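Local coordinates for protein SdbC (Legionella pneumophila subsp. pneumophila, PDB 4KSN) that is of unknown function but probably acts as a Legionella effector, this chain being the C-terminal domain of the longer protein, at residues Y15-D20 with T61-Q66. The protein carries 1 engineered substitution. Sequence-based numbering, arbitrary orientation.
Sequences YLLKYD and TVSLRQ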
loop_
_atom_site.group_PDB
_atom_site.type_symbol
_atom_site.label_atom_id
_atom_site.label_comp_id
_atom_site.label_asym_id
_atom_site.label_seq_id
_atom_site.Cartn_x
_atom_site.Cartn_y
_atom_site.Cartn_z
ATOM N N TYR A 15 -4.912 -6.817 -15.204
ATOM C CA TYR A 15 -6.217 -6.756 -15.802
ATOM C C TYR A 15 -6.060 -6.940 -17.321
ATOM O O TYR A 15 -5.194 -6.315 -17.930
ATOM C CB TYR A 15 -6.887 -5.414 -15.478
ATOM C CG TYR A 15 -7.203 -5.262 -14.056
ATOM C CD1 TYR A 15 -6.249 -4.756 -13.138
ATOM C CD2 TYR A 15 -8.392 -5.736 -13.553
ATOM C CE1 TYR A 15 -6.507 -4.719 -11.824
ATOM C CE2 TYR A 15 -8.642 -5.699 -12.196
ATOM C CZ TYR A 15 -7.725 -5.158 -11.361
ATOM O OH TYR A 15 -7.975 -5.099 -10.038
ATOM N N LEU A 16 -6.913 -7.771 -17.898
ATOM C CA LEU A 16 -7.051 -7.911 -19.325
ATOM C C LEU A 16 -8.207 -7.047 -19.753
ATOM O O LEU A 16 -9.341 -7.248 -19.282
ATOM C CB LEU A 16 -7.342 -9.370 -19.639
ATOM C CG LEU A 16 -7.406 -9.784 -21.092
ATOM C CD1 LEU A 16 -6.096 -9.549 -21.850
ATOM C CD2 LEU A 16 -7.761 -11.257 -21.143
ATOM N N LEU A 17 -7.897 -6.056 -20.570
ATOM C CA LEU A 17 -8.801 -5.021 -20.926
ATOM C C LEU A 17 -9.010 -5.147 -22.436
ATOM O O LEU A 17 -8.064 -5.182 -23.194
ATOM C CB LEU A 17 -8.261 -3.623 -20.627
ATOM C CG LEU A 17 -8.166 -3.113 -19.176
ATOM C CD1 LEU A 17 -7.970 -1.592 -19.252
ATOM C CD2 LEU A 17 -9.332 -3.509 -18.223
ATOM N N LYS A 18 -10.282 -5.090 -22.840
ATOM C CA LYS A 18 -10.607 -5.225 -24.251
ATOM C C LYS A 18 -11.720 -4.256 -24.535
ATOM O O LYS A 18 -12.571 -4.072 -23.744
ATOM C CB LYS A 18 -10.952 -6.692 -24.621
ATOM C CG LYS A 18 -9.827 -7.655 -24.542
ATOM C CD LYS A 18 -10.287 -9.101 -24.712
ATOM C CE LYS A 18 -9.152 -10.098 -24.731
ATOM N NZ LYS A 18 -8.235 -10.001 -25.927
ATOM N N TYR A 19 -11.649 -3.555 -25.656
ATOM C CA TYR A 19 -12.665 -2.534 -25.957
ATOM C C TYR A 19 -12.856 -2.388 -27.476
ATOM O O TYR A 19 -11.943 -2.525 -28.263
ATOM C CB TYR A 19 -12.347 -1.187 -25.311
ATOM C CG TYR A 19 -11.104 -0.505 -25.826
ATOM C CD1 TYR A 19 -11.152 0.379 -26.898
ATOM C CD2 TYR A 19 -9.868 -0.702 -25.200
ATOM C CE1 TYR A 19 -9.987 0.984 -27.398
ATOM C CE2 TYR A 19 -8.729 -0.087 -25.655
ATOM C CZ TYR A 19 -8.776 0.775 -26.720
ATOM O OH TYR A 19 -7.649 1.362 -27.133
ATOM N N ASP A 20 -14.102 -2.185 -27.862
ATOM C CA ASP A 20 -14.446 -1.972 -29.268
ATOM C C ASP A 20 -14.085 -0.523 -29.587
ATOM O O ASP A 20 -14.409 0.394 -28.819
ATOM C CB ASP A 20 -15.942 -2.245 -29.461
ATOM C CG ASP A 20 -16.461 -1.801 -30.835
ATOM O OD1 ASP A 20 -15.852 -2.151 -31.866
ATOM O OD2 ASP A 20 -17.476 -1.096 -30.817
ATOM N N THR A 61 -18.282 0.253 -21.757
ATOM C CA THR A 61 -17.589 0.085 -23.001
ATOM C C THR A 61 -16.243 -0.643 -22.893
ATOM O O THR A 61 -15.621 -0.859 -23.878
ATOM C CB THR A 61 -17.340 1.440 -23.700
ATOM O OG1 THR A 61 -16.749 2.354 -22.773
ATOM C CG2 THR A 61 -18.659 2.030 -24.201
ATOM N N VAL A 62 -15.805 -1.072 -21.726
ATOM C CA VAL A 62 -14.520 -1.735 -21.662
ATOM C C VAL A 62 -14.685 -3.061 -20.931
ATOM O O VAL A 62 -15.147 -3.051 -19.808
ATOM C CB VAL A 62 -13.537 -0.847 -20.869
ATOM C CG1 VAL A 62 -12.207 -1.563 -20.724
ATOM C CG2 VAL A 62 -13.333 0.517 -21.539
ATOM N N SER A 63 -14.287 -4.176 -21.525
ATOM C CA SER A 63 -14.337 -5.477 -20.853
ATOM C C SER A 63 -13.084 -5.604 -19.969
ATOM O O SER A 63 -12.002 -5.366 -20.453
ATOM C CB SER A 63 -14.355 -6.544 -21.938
ATOM O OG SER A 63 -13.948 -7.810 -21.487
ATOM N N LEU A 64 -13.251 -6.006 -18.723
ATOM C CA LEU A 64 -12.125 -6.140 -17.808
ATOM C C LEU A 64 -12.233 -7.496 -17.160
ATOM O O LEU A 64 -13.309 -7.868 -16.672
ATOM C CB LEU A 64 -12.290 -5.048 -16.777
ATOM C CG LEU A 64 -11.400 -5.026 -15.535
ATOM C CD1 LEU A 64 -11.373 -3.592 -15.075
ATOM C CD2 LEU A 64 -11.872 -5.942 -14.406
ATOM N N ARG A 65 -11.159 -8.265 -17.187
ATOM C CA ARG A 65 -11.054 -9.466 -16.423
ATOM C C ARG A 65 -9.780 -9.365 -15.549
ATOM O O ARG A 65 -8.762 -8.919 -16.020
ATOM C CB ARG A 65 -10.909 -10.688 -17.333
ATOM C CG ARG A 65 -12.190 -11.004 -18.157
ATOM C CD ARG A 65 -13.367 -11.356 -17.227
ATOM N NE ARG A 65 -13.020 -12.295 -16.134
ATOM C CZ ARG A 65 -13.120 -13.628 -16.207
ATOM N NH1 ARG A 65 -12.788 -14.373 -15.185
ATOM N NH2 ARG A 65 -13.564 -14.238 -17.328
ATOM N N GLN A 66 -9.893 -9.768 -14.314
ATOM C CA GLN A 66 -8.807 -9.658 -13.354
ATOM C C GLN A 66 -8.020 -10.944 -13.289
ATOM O O GLN A 66 -8.579 -12.064 -13.222
ATOM C CB GLN A 66 -9.373 -9.311 -11.982
ATOM C CG GLN A 66 -8.303 -8.982 -10.945
ATOM C CD GLN A 66 -8.888 -8.560 -9.614
ATOM O OE1 GLN A 66 -9.995 -8.052 -9.556
ATOM N NE2 GLN A 66 -8.145 -8.744 -8.557
HETATM O O HOH W 1 -10.522 -5.256 -8.273
HETATM O O HOH W 2 -11.267 -8.471 -21.039
HETATM O O HOH W 3 -16.144 -2.085 -26.117
#
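A chi1 of -67° sets Tyr15 CG opposite the carbonyl carbon and lays the ring beside Leu64 and Gln66, while Gln66 runs straight out, CG anti to its backbone N, and lies alongside the tyrosine. The two segments are neighbouring antiparallel strands of a sheet that, within this chain, has three strands, with 10-20 in the centre, flanked by 26-33 and 62-71. Backbone bonds zip them together in two reciprocal pairs, Leu16 with Arg65 and Lys18 with Ser63; the shortest, Ser63 N to Lys18 O, is 2.8 Å. Between them, CA-H...O contacts such as Leu17 CA to Ser63 O, 3.3 Å, fill in the ladder.

Most of the side-chain packing is on the face carrying Tyr15, Leu17, Tyr19, Val62, Leu64 and Gln66. Leu64 lies alongside both Tyr15 and Leu17: its CD2 meets the edge of the Tyr15 ring at CD2, 3.6 Å away, and its CB touches Leu17 CD2. The methylene CG of Gln66 sits 3.5 Å from Tyr15 CE2, approaching the ring obliquely, with amide and ring planes 47° apart. A second subunit packs against this face: Tyr19 of that subunit packs on Leu64, the two Val62 residues touch, and Tyr19 of this chain is hydrogen-bonded through OH to Leu57 O of that subunit. Gln66 makes backbone hydrogen bonds to a third subunit.

On the other face are Leu16, Lys18, Ser63 and Arg65, and Lys18 NZ is hydrogen-bonded to Ser28 OG on strand 26-33. Waters stitch the strands as well: one links Leu16 O to Ser63 OG, and another, near the loop end, accepts from Asp20 N and donates to Thr61 O. At the far end a water joins Tyr15 OH to Gln66 OE1, each 3.1 Å from it.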